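Local coordinates for protein 5-Carboxyvanillate Decarboxylase (Novosphingobium aromaticivorans, PDB 4QRN) that probably removes carbon dioxide from 5-carboxyvanillate, as a manganese-binding decarboxylase of the amidohydrolase family, at residues I259-H263 with M264-L268; G60-D63 with K64-S68; T82-L85 with E86-D90; R244-I248 with G249-K253; A225-D228 with G229-G233. All blocks are in the same frame, centred on the assembly; numbering follows the deposited sequence.

Interaction 1 (I259-H263 with M264-L268); sequences IMVGH and MGEAL. With 1DF (4-hydroxy-3-methoxy-5-nitrobenzoic acid), chain F.
E266 OE2 is gripped by two donors: H263 ND1, 2.7 Å away along a nearly straight bond (167°), and a water that also accepts from G262 N. The imidazole uses its edge, with OE2 in the ring plane, whereas ND1 approaches OE2 on the syn side of the carboxylate, somewhat out of its plane. The two side chains run alongside each other, their planes 47° apart. A bend in the glutamate chain (chi2 -68°) brings CD back over the turn. Held at ND1 by E266 and at NE2 by D336 OD2, the ring has its rotation restrained; NE2 also makes a weak bond of 2.9 Å to nitro oxygen O11 of the bound inhibitor. The backbone here is a short left-handed turn, with positive phi at each residue from H263 to A267. G262 O accepts from G265 N at 2.9 Å, and H263 O from E266 N at 3.3 Å. V261 CG2 lies 3.8 Å from G265 CA. The turn follows strand 259-261, one of the parallel strands of the amidohydrolase barrel; helix 233-248 packs on V261 and E266, helix 316-326 on M264, and W271 of the second subunit on E266 and A267.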
loop_
_atom_site.group_PDB
_atom_site.type_symbol
_atom_site.label_atom_id
_atom_site.label_comp_id
_atom_site.label_asym_id
_atom_site.label_seq_id
_atom_site.Cartn_x
_atom_site.Cartn_y
_atom_site.Cartn_z
ATOM N N ILE A 259 -9.040 6.528 15.842
ATOM C CA ILE A 259 -9.454 5.942 14.573
ATOM C C ILE A 259 -8.888 4.538 14.481
ATOM O O ILE A 259 -7.683 4.325 14.652
ATOM C CB ILE A 259 -9.042 6.784 13.351
ATOM C CG1 ILE A 259 -9.688 8.173 13.441
ATOM C CG2 ILE A 259 -9.444 6.031 12.054
ATOM C CD1 ILE A 259 -9.363 9.111 12.257
ATOM N N MET A 260 -9.779 3.580 14.216
ATOM C CA MET A 260 -9.440 2.180 13.993
ATOM C C MET A 260 -9.423 1.865 12.508
ATOM O O MET A 260 -10.284 2.336 11.775
ATOM C CB MET A 260 -10.508 1.304 14.659
ATOM C CG MET A 260 -10.610 1.437 16.154
ATOM S SD MET A 260 -12.109 0.645 16.774
ATOM C CE MET A 260 -11.799 0.732 18.517
ATOM N N VAL A 261 -8.450 1.058 12.098
ATOM C CA VAL A 261 -8.447 0.476 10.761
ATOM C C VAL A 261 -8.074 -0.994 10.879
ATOM O O VAL A 261 -7.417 -1.427 11.838
ATOM C CB VAL A 261 -7.493 1.189 9.787
ATOM C CG1 VAL A 261 -7.997 2.587 9.447
ATOM C CG2 VAL A 261 -6.081 1.236 10.354
ATOM N N GLY A 262 -8.525 -1.755 9.897
ATOM C CA GLY A 262 -8.267 -3.174 9.809
ATOM C C GLY A 262 -7.055 -3.507 8.963
ATOM O O GLY A 262 -6.200 -2.667 8.664
ATOM N N HIS A 263 -6.960 -4.798 8.622
ATOM C CA HIS A 263 -6.011 -5.271 7.623
ATOM C C HIS A 263 -4.598 -4.830 7.975
ATOM O O HIS A 263 -3.808 -4.445 7.117
ATOM C CB HIS A 263 -6.466 -4.860 6.206
ATOM C CG HIS A 263 -7.940 -5.046 6.042
ATOM N ND1 HIS A 263 -8.820 -3.989 6.101
ATOM C CD2 HIS A 263 -8.701 -6.173 6.023
ATOM C CE1 HIS A 263 -10.058 -4.458 6.058
ATOM N NE2 HIS A 263 -10.014 -5.778 6.014
ATOM N N MET A 264 -4.273 -4.977 9.265
ATOM C CA MET A 264 -2.927 -4.712 9.760
ATOM C C MET A 264 -2.489 -3.274 9.530
ATOM O O MET A 264 -1.288 -2.972 9.457
ATOM C CB MET A 264 -1.908 -5.721 9.186
ATOM C CG MET A 264 -0.980 -6.361 10.214
ATOM S SD MET A 264 -1.865 -7.535 11.291
ATOM C CE MET A 264 -2.153 -6.564 12.741
ATOM N N GLY A 265 -3.450 -2.354 9.521
ATOM C CA GLY A 265 -3.120 -0.935 9.420
ATOM C C GLY A 265 -3.029 -0.424 7.994
ATOM O O GLY A 265 -2.518 0.674 7.778
ATOM N N GLU A 266 -3.539 -1.202 7.035
ATOM C CA GLU A 266 -3.598 -0.779 5.629
ATOM C C GLU A 266 -2.200 -0.346 5.151
ATOM O O GLU A 266 -2.028 0.658 4.470
ATOM C CB GLU A 266 -4.653 0.318 5.410
ATOM C CG GLU A 266 -6.032 0.005 6.050
ATOM C CD GLU A 266 -6.826 -1.142 5.436
ATOM O OE1 GLU A 266 -6.321 -1.797 4.508
ATOM O OE2 GLU A 266 -7.982 -1.389 5.910
ATOM N N ALA A 267 -1.207 -1.130 5.566
ATOM C CA ALA A 267 0.212 -0.972 5.242
ATOM C C ALA A 267 0.908 0.184 5.933
ATOM O O ALA A 267 2.135 0.262 5.856
ATOM C CB ALA A 267 0.460 -0.905 3.689
ATOM N N LEU A 268 0.174 1.104 6.556
ATOM C CA LEU A 268 0.838 2.285 7.097
ATOM C C LEU A 268 1.925 1.957 8.128
ATOM O O LEU A 268 2.964 2.614 8.109
ATOM C CB LEU A 268 -0.169 3.315 7.617
ATOM C CG LEU A 268 -1.197 3.832 6.591
ATOM C CD1 LEU A 268 -1.906 5.071 7.155
ATOM C CD2 LEU A 268 -0.598 4.176 5.233
HETATM C C1 1DF F . -14.426 -8.104 1.188
HETATM C CO1 1DF F . -13.508 -8.025 2.198
HETATM C CO2 1DF F . -15.571 -7.278 1.232
HETATM C CM1 1DF F . -13.842 -7.159 3.293
HETATM C CM2 1DF F . -15.910 -6.574 2.369
HETATM O OM 1DF F . -17.030 -5.800 2.481
HETATM C CZ 1DF F . -15.099 -6.597 3.495
HETATM C CC 1DF F . -14.221 -8.977 0.006
HETATM C CV 1DF F . -17.752 -5.520 1.281
HETATM O O1 1DF F . -13.522 -10.062 0.167
HETATM O O2 1DF F . -14.736 -8.651 -1.069
HETATM O O3 1DF F . -15.468 -6.088 4.634
HETATM N N 1DF F . -12.659 -6.707 4.104
HETATM O O11 1DF F . -12.752 -5.882 4.968
HETATM O O22 1DF F . -11.521 -7.108 3.733
HETATM O O HOH W 1 -9.930 -0.735 7.705
HETATM O O HOH W 2 -1.529 -4.082 5.767
#

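Interaction 2 (G60-D63 with K64-S68); sequences GTAD and KGMVS
D63 turns its CG between its own backbone N and carbonyl carbon (chi1 72°), which swings OD1 over the start of the helix to accept from M66 N at 2.9 Å; M66, with CG trans to its backbone N (chi1 176°), sends its thioether back beside A62. The amide meets OD1 nearly along the C-O axis of the carboxylate. The D63 carbonyl starts the main-chain bonding of the helix, taking V67 N at 3.1 Å in an almost straight bond. On the apolar side, A62 CB sits between two side chains, 3.7 Å from M66 SD and 3.9 Å from V67 CG2. The same V67 methyl also comes within 3.4 Å of D63 O. The other carboxylate oxygen, OD2, is hydrogen-bonded to a glycerol probably left from crystallisation, and K64 stretches away to a salt bridge with D220. The negative carboxylate at this end of the helix would probably be favoured by the helix dipole. G60 ends helix 47-59 in a Schellman motif, and residues 61-63 lead into helix 64-75. The arrangement there is an aspartate N-cap joined to a hydrophobic staple, in which A62, just before the cap, packs on V67, the fourth residue of the helix.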
loop_
_atom_site.group_PDB
_atom_site.type_symbol
_atom_site.label_atom_id
_atom_site.label_comp_id
_atom_site.label_asym_id
_atom_site.label_seq_id
_atom_site.Cartn_x
_atom_site.Cartn_y
_atom_site.Cartn_z
ATOM N N GLY A 60 -27.594 2.516 -14.013
ATOM C CA GLY A 60 -26.379 3.199 -14.421
ATOM C C GLY A 60 -25.860 4.259 -13.469
ATOM O O GLY A 60 -24.906 4.948 -13.803
ATOM N N THR A 61 -26.435 4.382 -12.278
ATOM C CA THR A 61 -25.964 5.384 -11.334
ATOM C C THR A 61 -24.936 4.818 -10.348
ATOM O O THR A 61 -24.292 5.578 -9.624
ATOM C CB THR A 61 -27.112 6.023 -10.545
ATOM O OG1 THR A 61 -27.816 5.017 -9.800
ATOM C CG2 THR A 61 -28.090 6.762 -11.469
ATOM N N ALA A 62 -24.766 3.499 -10.325
ATOM C CA ALA A 62 -23.684 2.870 -9.548
ATOM C C ALA A 62 -22.330 3.270 -10.095
ATOM O O ALA A 62 -22.142 3.316 -11.327
ATOM C CB ALA A 62 -23.823 1.386 -9.650
ATOM N N ASP A 63 -21.377 3.541 -9.199
ATOM C CA ASP A 63 -20.017 3.786 -9.631
ATOM C C ASP A 63 -19.352 2.473 -10.013
ATOM O O ASP A 63 -19.920 1.393 -9.846
ATOM C CB ASP A 63 -19.225 4.657 -8.629
ATOM C CG ASP A 63 -18.845 3.968 -7.328
ATOM O OD1 ASP A 63 -19.103 2.753 -7.124
ATOM O OD2 ASP A 63 -18.273 4.690 -6.476
ATOM N N LYS A 64 -18.155 2.547 -10.586
ATOM C CA LYS A 64 -17.515 1.328 -11.063
ATOM C C LYS A 64 -17.227 0.353 -9.931
ATOM O O LYS A 64 -17.300 -0.869 -10.108
ATOM C CB LYS A 64 -16.217 1.663 -11.805
ATOM C CG LYS A 64 -16.472 2.406 -13.122
ATOM C CD LYS A 64 -15.173 2.590 -13.892
ATOM C CE LYS A 64 -15.360 3.334 -15.186
ATOM N NZ LYS A 64 -14.157 3.172 -16.029
ATOM N N GLY A 65 -16.885 0.880 -8.763
ATOM C CA GLY A 65 -16.614 0.022 -7.629
ATOM C C GLY A 65 -17.849 -0.756 -7.197
ATOM O O GLY A 65 -17.736 -1.927 -6.829
ATOM N N MET A 66 -19.012 -0.113 -7.177
ATOM C CA MET A 66 -20.229 -0.806 -6.786
ATOM C C MET A 66 -20.553 -1.882 -7.821
ATOM O O MET A 66 -20.963 -2.993 -7.455
ATOM C CB MET A 66 -21.394 0.176 -6.622
ATOM C CG MET A 66 -22.704 -0.522 -6.311
ATOM S SD MET A 66 -24.086 0.590 -6.041
ATOM C CE MET A 66 -23.590 1.369 -4.518
ATOM N N VAL A 67 -20.433 -1.553 -9.111
ATOM C CA VAL A 67 -20.656 -2.565 -10.131
ATOM C C VAL A 67 -19.740 -3.759 -9.886
ATOM O O VAL A 67 -20.170 -4.910 -9.957
ATOM C CB VAL A 67 -20.470 -1.984 -11.552
ATOM C CG1 VAL A 67 -20.527 -3.093 -12.613
ATOM C CG2 VAL A 67 -21.515 -0.885 -11.830
ATOM N N SER A 68 -18.467 -3.486 -9.631
ATOM C CA SER A 68 -17.507 -4.575 -9.443
ATOM C C SER A 68 -17.800 -5.390 -8.186
ATOM O O SER A 68 -17.878 -6.609 -8.233
ATOM C CB SER A 68 -16.119 -3.979 -9.371
ATOM O OG SER A 68 -15.174 -5.003 -9.139
#

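Interaction 3 (T82-L85 with E86-D90); sequences TQIL and ERLLD
T82, Q83, I84 and L85 each offer a carbonyl to the amide four residues on, giving alpha-helical bonds to E86, R87, L88 and L89; the shortest is L88 N to I84 O at 2.8 Å and the longest L89 N to L85 O at 3.3 Å. On the polar flank Q83 folds at chi2 (-60°), which carries its amide up beside the next turn. Its OE1 stands over the centre of the R87 guanidinium face, 4.2 Å from CZ, while NE2 lies 3.7 Å from E86 OE1, the amide and carboxylate planes being turned 70° apart. Each polar end has a stronger partner in helix 93-101: R94 NH1 bonds Q83 OE1, R94 NH2 forms a salt bridge with E86 OE1, and D98 OD2 forms one with R87 NE. Helix 79-89 is part of the active-site wall, since R80, one turn before I84, is hydrogen-bonded to the inhibitor. Its buried face carries I84 and L88, side by side and pointing the same way, I84 CG2 3.8 Å from L88 CD1; Y339 touches both, Y73 touches I84 and W70 touches L88. L85 and L89 run alongside more loosely, L85 CG 4.2 Å from L89 CD1.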
loop_
_atom_site.group_PDB
_atom_site.type_symbol
_atom_site.label_atom_id
_atom_site.label_comp_id
_atom_site.label_asym_id
_atom_site.label_seq_id
_atom_site.Cartn_x
_atom_site.Cartn_y
_atom_site.Cartn_z
ATOM N N THR A 82 -22.010 -16.756 -3.039
ATOM C CA THR A 82 -23.349 -17.100 -2.602
ATOM C C THR A 82 -23.384 -17.375 -1.108
ATOM O O THR A 82 -24.345 -16.996 -0.438
ATOM C CB THR A 82 -23.949 -18.292 -3.408
ATOM O OG1 THR A 82 -23.075 -19.412 -3.305
ATOM C CG2 THR A 82 -24.141 -17.930 -4.882
ATOM N N GLN A 83 -22.362 -18.030 -0.572
ATOM C CA GLN A 83 -22.316 -18.264 0.867
ATOM C C GLN A 83 -22.121 -16.974 1.654
ATOM O O GLN A 83 -22.696 -16.806 2.732
ATOM C CB GLN A 83 -21.193 -19.242 1.182
ATOM C CG GLN A 83 -21.503 -20.679 0.863
ATOM C CD GLN A 83 -22.710 -21.195 1.628
ATOM O OE1 GLN A 83 -22.717 -21.207 2.861
ATOM N NE2 GLN A 83 -23.740 -21.617 0.901
ATOM N N ILE A 84 -21.298 -16.065 1.143
ATOM C CA ILE A 84 -21.139 -14.776 1.786
ATOM C C ILE A 84 -22.459 -14.029 1.863
ATOM O O ILE A 84 -22.799 -13.453 2.912
ATOM C CB ILE A 84 -20.042 -13.963 1.064
ATOM C CG1 ILE A 84 -18.669 -14.494 1.515
ATOM C CG2 ILE A 84 -20.204 -12.444 1.269
ATOM C CD1 ILE A 84 -17.493 -14.001 0.689
ATOM N N LEU A 85 -23.212 -13.990 0.767
ATOM C CA LEU A 85 -24.438 -13.206 0.779
ATOM C C LEU A 85 -25.406 -13.785 1.811
ATOM O O LEU A 85 -26.044 -13.033 2.558
ATOM C CB LEU A 85 -25.035 -13.181 -0.628
ATOM C CG LEU A 85 -26.288 -12.343 -0.819
ATOM C CD1 LEU A 85 -26.007 -10.893 -0.499
ATOM C CD2 LEU A 85 -26.820 -12.535 -2.255
ATOM N N GLU A 86 -25.528 -15.110 1.853
ATOM C CA GLU A 86 -26.386 -15.729 2.846
ATOM C C GLU A 86 -25.974 -15.369 4.272
ATOM O O GLU A 86 -26.795 -15.013 5.128
ATOM C CB GLU A 86 -26.347 -17.248 2.684
ATOM C CG GLU A 86 -27.085 -17.751 1.479
ATOM C CD GLU A 86 -27.061 -19.273 1.362
ATOM O OE1 GLU A 86 -26.719 -19.966 2.357
ATOM O OE2 GLU A 86 -27.403 -19.782 0.268
ATOM N N ARG A 87 -24.686 -15.473 4.549
ATOM C CA ARG A 87 -24.202 -15.184 5.897
ATOM C C ARG A 87 -24.363 -13.702 6.242
ATOM O O ARG A 87 -24.716 -13.383 7.390
ATOM C CB ARG A 87 -22.746 -15.638 6.069
ATOM C CG ARG A 87 -22.632 -17.154 6.190
ATOM C CD ARG A 87 -21.198 -17.587 6.220
ATOM N NE ARG A 87 -21.112 -18.992 6.582
ATOM C CZ ARG A 87 -20.287 -19.870 6.040
ATOM N NH1 ARG A 87 -19.435 -19.508 5.092
ATOM N NH2 ARG A 87 -20.328 -21.125 6.475
ATOM N N LEU A 88 -24.084 -12.809 5.300
ATOM C CA LEU A 88 -24.245 -11.381 5.585
ATOM C C LEU A 88 -25.634 -11.057 6.079
ATOM O O LEU A 88 -25.817 -10.220 6.967
ATOM C CB LEU A 88 -24.008 -10.558 4.315
ATOM C CG LEU A 88 -22.549 -10.347 3.905
ATOM C CD1 LEU A 88 -22.524 -9.741 2.494
ATOM C CD2 LEU A 88 -21.829 -9.427 4.889
ATOM N N LEU A 89 -26.634 -11.704 5.473
ATOM C CA LEU A 89 -28.026 -11.330 5.722
ATOM C C LEU A 89 -28.560 -11.862 7.049
ATOM O O LEU A 89 -29.616 -11.411 7.512
ATOM C CB LEU A 89 -28.897 -11.776 4.544
ATOM C CG LEU A 89 -28.651 -10.953 3.266
ATOM C CD1 LEU A 89 -29.232 -11.672 2.049
ATOM C CD2 LEU A 89 -29.180 -9.529 3.366
ATOM N N ASP A 90 -27.850 -12.802 7.671
ATOM C CA ASP A 90 -28.331 -13.398 8.920
ATOM C C ASP A 90 -27.768 -12.634 10.116
ATOM O O ASP A 90 -26.564 -12.398 10.190
ATOM C CB ASP A 90 -27.926 -14.858 9.023
ATOM C CG ASP A 90 -28.655 -15.567 10.144
ATOM O OD1 ASP A 90 -29.750 -16.102 9.871
ATOM O OD2 ASP A 90 -28.168 -15.596 11.298
#

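Interaction 4 (R244-I248 with G249-K253); sequences RLITI and GIFDK
A Schellman motif closes helix 233-248 at G249, with the paired bonds that define it: I250 N reaches back five residues to L245 O at 3.1 Å, and inside that G249 N bonds I246 O at 3.0 Å. The first bond is nearly straight (164°); in the second the donor stands well above the carbonyl plane. G249 has the positive phi (90°) that ends the helix and redirects the chain, and it is also the N-cap of helix 250-253, its carbonyl oxygen accepting from both D252 N and K253 N. The usual hydrophobic contact of the motif is present, I250 CG2 packing 4.0 Å from L245 CB and 3.3 Å from L245 O. A water bridges the two helices, donating to I246 O and accepting from F251 N. F251 folds back over the turn with CG trans to its carbonyl carbon (chi1 -61°). F197 of helix 194-203 touches L245 and I250, and I259 touches L245 and F251, which joins the turn to strand 259-261; I298 and Y301 of helix 298-304 touch I246. The phenyl ring meets I250 CG2 3.7 Å above its plane, over the centre, and I246 CG1 at its edge, 3.9 Å from F251 CE2.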
loop_
_atom_site.group_PDB
_atom_site.type_symbol
_atom_site.label_atom_id
_atom_site.label_comp_id
_atom_site.label_asym_id
_atom_site.label_seq_id
_atom_site.Cartn_x
_atom_site.Cartn_y
_atom_site.Cartn_z
ATOM N N ARG A 244 -4.441 10.845 4.853
ATOM C CA ARG A 244 -4.995 12.189 4.590
ATOM C C ARG A 244 -5.471 12.838 5.881
ATOM O O ARG A 244 -5.286 14.023 6.117
ATOM C CB ARG A 244 -6.201 12.109 3.623
ATOM C CG ARG A 244 -5.790 11.991 2.155
ATOM C CD ARG A 244 -6.940 11.953 1.142
ATOM N NE ARG A 244 -7.786 13.139 1.186
ATOM C CZ ARG A 244 -8.331 13.739 0.126
ATOM N NH1 ARG A 244 -9.130 14.770 0.314
ATOM N NH2 ARG A 244 -8.081 13.332 -1.115
ATOM N N LEU A 245 -6.146 12.042 6.705
ATOM C CA LEU A 245 -6.635 12.565 7.970
ATOM C C LEU A 245 -5.496 12.895 8.932
ATOM O O LEU A 245 -5.516 13.941 9.597
ATOM C CB LEU A 245 -7.597 11.575 8.603
ATOM C CG LEU A 245 -8.995 11.615 8.002
ATOM C CD1 LEU A 245 -9.785 10.360 8.380
ATOM C CD2 LEU A 245 -9.746 12.868 8.471
ATOM N N ILE A 246 -4.491 12.022 9.010
ATOM C CA ILE A 246 -3.355 12.323 9.874
ATOM C C ILE A 246 -2.693 13.616 9.402
ATOM O O ILE A 246 -2.418 14.522 10.205
ATOM C CB ILE A 246 -2.352 11.154 9.885
ATOM C CG1 ILE A 246 -2.966 9.915 10.565
ATOM C CG2 ILE A 246 -1.051 11.586 10.556
ATOM C CD1 ILE A 246 -2.165 8.659 10.358
ATOM N N THR A 247 -2.450 13.741 8.103
ATOM C CA THR A 247 -1.663 14.855 7.607
ATOM C C THR A 247 -2.432 16.168 7.520
ATOM O O THR A 247 -1.802 17.222 7.451
ATOM C CB THR A 247 -0.949 14.522 6.290
ATOM O OG1 THR A 247 -1.912 14.181 5.283
ATOM C CG2 THR A 247 0.043 13.371 6.497
ATOM N N ILE A 248 -3.769 16.131 7.566
ATOM C CA ILE A 248 -4.537 17.371 7.706
ATOM C C ILE A 248 -4.543 17.849 9.153
ATOM O O ILE A 248 -4.998 18.951 9.448
ATOM C CB ILE A 248 -5.992 17.225 7.158
ATOM C CG1 ILE A 248 -6.557 18.576 6.691
ATOM C CG2 ILE A 248 -6.935 16.576 8.171
ATOM C CD1 ILE A 248 -5.822 19.155 5.496
ATOM N N GLY A 249 -4.050 17.028 10.072
ATOM C CA GLY A 249 -3.980 17.407 11.475
ATOM C C GLY A 249 -5.198 17.048 12.295
ATOM O O GLY A 249 -5.434 17.679 13.323
ATOM N N ILE A 250 -5.936 16.007 11.911
ATOM C CA ILE A 250 -7.169 15.702 12.614
ATOM C C ILE A 250 -6.923 15.444 14.101
ATOM O O ILE A 250 -7.786 15.772 14.922
ATOM C CB ILE A 250 -7.943 14.525 11.947
ATOM C CG1 ILE A 250 -9.412 14.511 12.363
ATOM C CG2 ILE A 250 -7.317 13.180 12.285
ATOM C CD1 ILE A 250 -10.199 15.656 11.807
ATOM N N PHE A 251 -5.778 14.852 14.442
ATOM C CA PHE A 251 -5.525 14.517 15.838
ATOM C C PHE A 251 -4.917 15.667 16.626
ATOM O O PHE A 251 -4.830 15.578 17.854
ATOM C CB PHE A 251 -4.642 13.285 15.944
ATOM C CG PHE A 251 -5.251 12.060 15.339
ATOM C CD1 PHE A 251 -6.518 11.625 15.722
ATOM C CD2 PHE A 251 -4.576 11.351 14.369
ATOM C CE1 PHE A 251 -7.076 10.461 15.175
ATOM C CE2 PHE A 251 -5.129 10.178 13.820
ATOM C CZ PHE A 251 -6.391 9.749 14.211
ATOM N N ASP A 252 -4.505 16.740 15.946
ATOM C CA ASP A 252 -4.208 17.976 16.654
ATOM C C ASP A 252 -5.504 18.725 16.967
ATOM O O ASP A 252 -5.649 19.330 18.023
ATOM C CB ASP A 252 -3.263 18.858 15.816
ATOM C CG ASP A 252 -1.856 18.289 15.699
ATOM O OD1 ASP A 252 -1.528 17.330 16.438
ATOM O OD2 ASP A 252 -1.074 18.822 14.880
ATOM N N LYS A 253 -6.449 18.666 16.044
ATOM C CA LYS A 253 -7.739 19.294 16.239
ATOM C C LYS A 253 -8.533 18.556 17.321
ATOM O O LYS A 253 -9.199 19.187 18.149
ATOM C CB LYS A 253 -8.504 19.337 14.918
ATOM C CG LYS A 253 -9.770 20.161 14.959
ATOM C CD LYS A 253 -10.313 20.370 13.563
ATOM C CE LYS A 253 -11.533 21.287 13.606
ATOM N NZ LYS A 253 -11.975 21.775 12.270
HETATM O O HOH W 3 -3.132 14.455 12.970
#

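Interaction 5 (A225-D228 with G229-G233); sequences AGLD and GAIFG. With 1DF (4-hydroxy-3-methoxy-5-nitrobenzoic acid), chain F.
The direct backbone hydrogen bond across the contact runs from G233 N to L227 O, 2.8 Å, with an N-H...O angle of 136°. Within the second half, F232 N bonds G229 O at 3.1 Å and closes a type I beta turn. A water adds a bridge, donating to G226 O and accepting from G229 N, 2.9 Å from the water oxygen, while G233 CA makes a weaker C-H...O contact with D228 O at 3.5 Å. The link runs from G226, where helix 220-225 ends in a Schellman motif, to F232, the N-cap position of helix 233-248; it thus connects two helices of the amidohydrolase fold, bent so that A230 joins the inhibitor pocket. There A230 CB comes within 3.8 Å of carboxylate atom O1 of the bound inhibitor. Among apolar contacts, L227 and I231 pass at an angle to one another, L227 CD2 3.8 Å from I231 CG2, and the same isoleucine methyl lies 3.7 Å from L227 CA. F232, with CG trans to its backbone N (chi1 -178°), keeps CB 4.1 Å from L227 CB and meets L227 O at the edge of its ring. D228 OD2 is hydrogen-bonded to S68 OG. Side chains of the second subunit pack over the linker: M291 on L227, M278 on I231, M240 on F232 and R274 on A230.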
loop_
_atom_site.group_PDB
_atom_site.type_symbol
_atom_site.label_atom_id
_atom_site.label_comp_id
_atom_site.label_asym_id
_atom_site.label_seq_id
_atom_site.Cartn_x
_atom_site.Cartn_y
_atom_site.Cartn_z
ATOM N N ALA A 225 -7.167 -4.855 -13.809
ATOM C CA ALA A 225 -6.311 -5.965 -13.434
ATOM C C ALA A 225 -6.946 -6.910 -12.429
ATOM O O ALA A 225 -6.341 -7.894 -12.060
ATOM C CB ALA A 225 -4.990 -5.428 -12.901
ATOM N N GLY A 226 -8.140 -6.594 -11.956
ATOM C CA GLY A 226 -8.731 -7.422 -10.930
ATOM C C GLY A 226 -8.279 -7.100 -9.503
ATOM O O GLY A 226 -8.358 -7.944 -8.574
ATOM N N LEU A 227 -7.783 -5.872 -9.326
ATOM C CA LEU A 227 -7.129 -5.454 -8.090
ATOM C C LEU A 227 -7.899 -4.399 -7.314
ATOM O O LEU A 227 -7.376 -3.857 -6.348
ATOM C CB LEU A 227 -5.721 -4.926 -8.415
ATOM C CG LEU A 227 -4.772 -5.923 -9.080
ATOM C CD1 LEU A 227 -3.432 -5.276 -9.362
ATOM C CD2 LEU A 227 -4.574 -7.165 -8.189
ATOM N N ASP A 228 -9.139 -4.091 -7.703
ATOM C CA ASP A 228 -9.876 -3.009 -7.051
ATOM C C ASP A 228 -10.415 -3.340 -5.664
ATOM O O ASP A 228 -10.754 -2.434 -4.898
ATOM C CB ASP A 228 -11.044 -2.562 -7.945
ATOM C CG ASP A 228 -11.987 -3.723 -8.299
ATOM O OD1 ASP A 228 -11.510 -4.666 -8.962
ATOM O OD2 ASP A 228 -13.180 -3.680 -7.930
ATOM N N GLY A 229 -10.549 -4.626 -5.352
ATOM C CA GLY A 229 -11.187 -5.036 -4.099
ATOM C C GLY A 229 -10.195 -5.336 -2.995
ATOM O O GLY A 229 -9.140 -4.684 -2.865
ATOM N N ALA A 230 -10.566 -6.297 -2.151
ATOM C CA ALA A 230 -9.822 -6.631 -0.938
ATOM C C ALA A 230 -8.360 -6.975 -1.208
ATOM O O ALA A 230 -7.512 -6.710 -0.344
ATOM C CB ALA A 230 -10.515 -7.754 -0.192
ATOM N N ILE A 231 -8.043 -7.547 -2.368
ATOM C CA ILE A 231 -6.665 -7.893 -2.632
ATOM C C ILE A 231 -5.710 -6.693 -2.606
ATOM O O ILE A 231 -4.519 -6.890 -2.315
ATOM C CB ILE A 231 -6.568 -8.617 -3.999
ATOM C CG1 ILE A 231 -5.207 -9.296 -4.161
ATOM C CG2 ILE A 231 -6.907 -7.705 -5.184
ATOM C CD1 ILE A 231 -5.084 -10.102 -5.489
ATOM N N PHE A 232 -6.168 -5.482 -2.957
ATOM C CA PHE A 232 -5.221 -4.383 -3.135
ATOM C C PHE A 232 -5.888 -3.022 -3.024
ATOM O O PHE A 232 -5.468 -2.183 -2.223
ATOM C CB PHE A 232 -4.501 -4.523 -4.487
ATOM C CG PHE A 232 -3.473 -3.460 -4.726
ATOM C CD1 PHE A 232 -2.239 -3.520 -4.096
ATOM C CD2 PHE A 232 -3.752 -2.377 -5.554
ATOM C CE1 PHE A 232 -1.290 -2.521 -4.306
ATOM C CE2 PHE A 232 -2.816 -1.392 -5.774
ATOM C CZ PHE A 232 -1.591 -1.462 -5.119
ATOM N N GLY A 233 -6.922 -2.780 -3.826
ATOM C CA GLY A 233 -7.533 -1.467 -3.862
ATOM C C GLY A 233 -8.131 -1.052 -2.533
ATOM O O GLY A 233 -8.086 0.122 -2.175
HETATM C C1 1DF F . -14.426 -8.104 1.188
HETATM C CO1 1DF F . -13.508 -8.025 2.198
HETATM C CO2 1DF F . -15.571 -7.278 1.232
HETATM C CM1 1DF F . -13.842 -7.159 3.293
HETATM C CM2 1DF F . -15.910 -6.574 2.369
HETATM O OM 1DF F . -17.030 -5.800 2.481
HETATM C CZ 1DF F . -15.099 -6.597 3.495
HETATM C CC 1DF F . -14.221 -8.977 0.006
HETATM C CV 1DF F . -17.752 -5.520 1.281
HETATM O O1 1DF F . -13.522 -10.062 0.167
HETATM O O2 1DF F . -14.736 -8.651 -1.069
HETATM O O3 1DF F . -15.468 -6.088 4.634
HETATM N N 1DF F . -12.659 -6.707 4.104
HETATM O O11 1DF F . -12.752 -5.882 4.968
HETATM O O22 1DF F . -11.521 -7.108 3.733
HETATM O O HOH W 4 -10.171 -7.230 -6.517
#

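Overall arrangement
Along the chain the contacts come in series, with none nested or crossing. Interaction 2 closes the short loop between helices 47-59 and 64-75, interaction 3 lies in the last turns of helix 79-89, interaction 5 closes the link between helices 220-225 and 233-248, interaction 4 turns helix 233-248 into 250-253, and interaction 1 leads off strand 259-261. One tie between them is distant in sequence, S68 of interaction 2 to D228 of interaction 5; the other, from F251 and L245 of interaction 4 to I259 of interaction 1, spans only a short link. Interactions 1 and 5 both touch the inhibitor and the second subunit. Interactions 3 and 4 lie on opposite sides of the chain's centre, their centres about 37 Å apart.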